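Local coordinates for protein cellulose 1,4-beta-cellobiosidase (Thermobifida fusca, PDB 4JJJ) that probably cleaves cellulose as a cellobiohydrolase, acting through the family 48 glycoside hydrolase domain that makes up this chain, at residues N141-M146 with A314-S319. The protein carries 1 engineered substitution. Sequence-based numbering, arbitrary orientation.
Sequences NEIYGM and AWRIGS. With BGC (beta-D-glucopyranose), chain D; BGC (beta-D-glucopyranose), chain B; BGC (beta-D-glucopyranose), chain C.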
loop_
_atom_site.group_PDB
_atom_site.type_symbol
_atom_site.label_atom_id
_atom_site.label_comp_id
_atom_site.label_asym_id
_atom_site.label_seq_id
_atom_site.Cartn_x
_atom_site.Cartn_y
_atom_site.Cartn_z
ATOM N N ASN A 141 -22.566 2.382 11.260
ATOM C CA ASN A 141 -22.300 1.247 10.421
ATOM C C ASN A 141 -21.219 1.563 9.365
ATOM O O ASN A 141 -20.871 0.681 8.582
ATOM C CB ASN A 141 -23.571 0.817 9.689
ATOM C CG ASN A 141 -24.596 0.254 10.615
ATOM O OD1 ASN A 141 -24.306 -0.502 11.548
ATOM N ND2 ASN A 141 -25.859 0.761 10.409
ATOM N N GLU A 142 -20.705 2.769 9.295
ATOM C CA GLU A 142 -19.770 3.179 8.331
ATOM C C GLU A 142 -18.365 2.579 8.683
ATOM O O GLU A 142 -18.075 2.325 9.845
ATOM C CB GLU A 142 -19.667 4.717 8.313
ATOM C CG GLU A 142 -20.959 5.325 7.735
ATOM C CD GLU A 142 -21.006 6.826 7.712
ATOM O OE1 GLU A 142 -19.962 7.480 7.897
ATOM O OE2 GLU A 142 -22.119 7.441 7.576
ATOM N N ILE A 143 -17.482 2.509 7.682
ATOM C CA ILE A 143 -16.068 2.004 7.841
ATOM C C ILE A 143 -15.236 3.238 8.025
ATOM O O ILE A 143 -15.334 4.160 7.233
ATOM C CB ILE A 143 -15.620 1.259 6.606
ATOM C CG1 ILE A 143 -16.442 0.063 6.424
ATOM C CG2 ILE A 143 -14.111 0.920 6.587
ATOM C CD1 ILE A 143 -16.302 -1.035 7.409
ATOM N N TYR A 144 -14.358 3.260 9.033
ATOM C CA TYR A 144 -13.386 4.285 9.213
ATOM C C TYR A 144 -11.982 3.742 8.783
ATOM O O TYR A 144 -11.260 3.224 9.585
ATOM C CB TYR A 144 -13.345 4.743 10.660
ATOM C CG TYR A 144 -12.485 5.953 10.914
ATOM C CD1 TYR A 144 -11.209 5.872 11.381
ATOM C CD2 TYR A 144 -13.000 7.214 10.700
ATOM C CE1 TYR A 144 -10.491 6.992 11.648
ATOM C CE2 TYR A 144 -12.310 8.356 10.936
ATOM C CZ TYR A 144 -11.024 8.248 11.429
ATOM O OH TYR A 144 -10.322 9.428 11.752
ATOM N N GLY A 145 -11.745 3.885 7.502
ATOM C CA GLY A 145 -10.526 3.403 6.823
ATOM C C GLY A 145 -10.336 4.203 5.599
ATOM O O GLY A 145 -11.315 4.662 5.035
ATOM N N MET A 146 -9.073 4.459 5.208
ATOM C CA MET A 146 -8.855 5.196 3.939
ATOM C C MET A 146 -9.189 4.365 2.725
ATOM O O MET A 146 -8.769 3.201 2.621
ATOM C CB MET A 146 -7.441 5.730 3.859
ATOM C CG MET A 146 -7.047 6.682 4.963
ATOM S SD MET A 146 -5.464 7.518 4.626
ATOM C CE MET A 146 -4.381 6.483 5.530
ATOM N N ALA A 314 -25.459 -4.549 0.561
ATOM C CA ALA A 314 -24.107 -4.057 0.888
ATOM C C ALA A 314 -23.277 -5.274 1.159
ATOM O O ALA A 314 -23.808 -6.421 1.375
ATOM C CB ALA A 314 -24.081 -3.098 2.074
ATOM N N TRP A 315 -21.952 -5.135 1.016
ATOM C CA TRP A 315 -21.083 -6.248 1.174
ATOM C C TRP A 315 -19.697 -5.739 1.718
ATOM O O TRP A 315 -19.373 -4.522 1.700
ATOM C CB TRP A 315 -20.810 -6.948 -0.128
ATOM C CG TRP A 315 -20.339 -6.040 -1.181
ATOM C CD1 TRP A 315 -21.142 -5.313 -2.028
ATOM C CD2 TRP A 315 -18.988 -5.677 -1.480
ATOM N NE1 TRP A 315 -20.356 -4.498 -2.845
ATOM C CE2 TRP A 315 -19.022 -4.778 -2.583
ATOM C CE3 TRP A 315 -17.739 -6.070 -0.979
ATOM C CZ2 TRP A 315 -17.879 -4.192 -3.121
ATOM C CZ3 TRP A 315 -16.585 -5.524 -1.533
ATOM C CH2 TRP A 315 -16.651 -4.562 -2.608
ATOM N N ARG A 316 -18.945 -6.718 2.245
ATOM C CA ARG A 316 -17.563 -6.503 2.775
ATOM C C ARG A 316 -16.773 -7.734 2.505
ATOM O O ARG A 316 -17.290 -8.897 2.597
ATOM C CB ARG A 316 -17.539 -6.229 4.272
ATOM C CG ARG A 316 -18.295 -4.962 4.655
ATOM C CD ARG A 316 -18.300 -4.642 6.128
ATOM N NE ARG A 316 -19.153 -3.478 6.300
ATOM C CZ ARG A 316 -19.452 -2.877 7.444
ATOM N NH1 ARG A 316 -18.979 -3.282 8.620
ATOM N NH2 ARG A 316 -20.247 -1.823 7.419
ATOM N N ILE A 317 -15.458 -7.525 2.223
ATOM C CA ILE A 317 -14.500 -8.619 2.033
ATOM C C ILE A 317 -13.244 -8.263 2.780
ATOM O O ILE A 317 -12.898 -7.074 2.822
ATOM C CB ILE A 317 -14.214 -8.981 0.594
ATOM C CG1 ILE A 317 -13.640 -7.750 -0.209
ATOM C CG2 ILE A 317 -15.499 -9.504 -0.141
ATOM C CD1 ILE A 317 -13.438 -7.920 -1.710
ATOM N N GLY A 318 -12.548 -9.270 3.305
ATOM C CA GLY A 318 -11.132 -9.182 3.686
ATOM C C GLY A 318 -10.333 -9.446 2.490
ATOM O O GLY A 318 -10.699 -9.164 1.371
ATOM N N SER A 319 -9.133 -10.038 2.682
ATOM C CA SER A 319 -8.351 -10.548 1.583
ATOM C C SER A 319 -7.489 -11.686 2.067
ATOM O O SER A 319 -7.072 -11.678 3.226
ATOM C CB SER A 319 -7.661 -9.505 0.741
ATOM O OG SER A 319 -6.414 -9.230 1.255
HETATM C C2 BGC D . -17.343 -6.761 -6.719
HETATM C C3 BGC D . -18.712 -6.692 -6.055
HETATM C C4 BGC D . -18.940 -7.950 -5.178
HETATM C C5 BGC D . -17.764 -8.099 -4.208
HETATM C C6 BGC D . -17.840 -9.440 -3.403
HETATM C C1 BGC D . -16.276 -6.894 -5.634
HETATM O O2 BGC D . -17.168 -5.543 -7.415
HETATM O O3 BGC D . -19.699 -6.630 -7.110
HETATM O O4 BGC D . -20.102 -7.796 -4.363
HETATM O O5 BGC D . -16.549 -8.135 -4.965
HETATM O O6 BGC D . -17.700 -10.586 -4.243
HETATM C C2 BGC B . -22.224 -8.500 -3.678
HETATM C C3 BGC B . -23.602 -9.054 -4.101
HETATM C C4 BGC B . -24.143 -8.247 -5.291
HETATM C C5 BGC B . -23.081 -8.134 -6.416
HETATM C C6 BGC B . -23.436 -7.383 -7.702
HETATM C C1 BGC B . -21.309 -8.410 -4.872
HETATM O O2 BGC B . -21.750 -9.355 -2.695
HETATM O O3 BGC B . -24.543 -8.934 -2.995
HETATM O O4 BGC B . -25.175 -9.097 -5.958
HETATM O O5 BGC B . -21.902 -7.485 -5.818
HETATM O O6 BGC B . -22.931 -7.961 -8.909
HETATM C C2 BGC C . -11.587 -7.677 -5.229
HETATM C C3 BGC C . -12.984 -7.947 -5.745
HETATM C C4 BGC C . -13.928 -6.784 -5.503
HETATM C C5 BGC C . -13.327 -5.478 -5.953
HETATM C C6 BGC C . -14.082 -4.252 -5.597
HETATM C C1 BGC C . -11.101 -6.318 -5.792
HETATM O O2 BGC C . -10.664 -8.715 -5.531
HETATM O O3 BGC C . -13.511 -9.150 -5.120
HETATM O O4 BGC C . -15.111 -7.078 -6.322
HETATM O O5 BGC C . -11.996 -5.300 -5.378
HETATM O O6 BGC C . -13.501 -3.088 -6.155
#
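Ile-143 and Arg-316 come nearest each other in the middle of two backbones that stay well apart, their CA atoms 10.0 Å from one another. Residues 141-146 form an irregular loop between helix 131-138 and strand 149-151, while 314-317 is an edge strand of a four-stranded antiparallel sheet, paired with strand 302-306. Side chains bridge the gap. Arg-316 reaches over with an extended chain from CG to NE, CG anti to the carbonyl carbon (chi1 -62°), and ends against the loop. There Arg-316 NH2 meets the backbone O of Asn-141 at 2.8 Å, the oxygen lying at the guanidinium edge near its plane; the N-H...O angle is only 128°, so the bond is weak. Ile-143 comes from the opposite direction and sets its CD1 methyl over the centre of the guanidinium face, 3.6 Å from Arg-316 CZ. The polar end has further partners: NH1 bonds to Tyr-265 OH and NH2 to Asn-94 OD1, so both terminal nitrogens of this buried group are satisfied and its rotation is probably fixed.

The alternating strand sends Trp-315 to the other side, onto the glucan. One face of its ring lies over the linkage between the chain D and chain B glucoses, the glycosidic O4 of chain D 3.4 Å above the Trp-315 ring plane. C1, C3 and C5 of the chain D glucose approach Trp-315 CH2, CZ2 and CE3 at 3.8-3.9 Å, consistent with CH-pi contacts. Replacing the tryptophan by an alanine would probably strip the chain D glucose of this flat platform and open a gap beside the sugar. Farther along, Ile-317 CD1 approaches O3 of the chain C glucose at 3.6 Å. One strand thus joins protein packing to a glycan pocket, in which an aromatic sugar-binding platform, familiar from cellulases, supports the bound chain in this (alpha/alpha)6 domain.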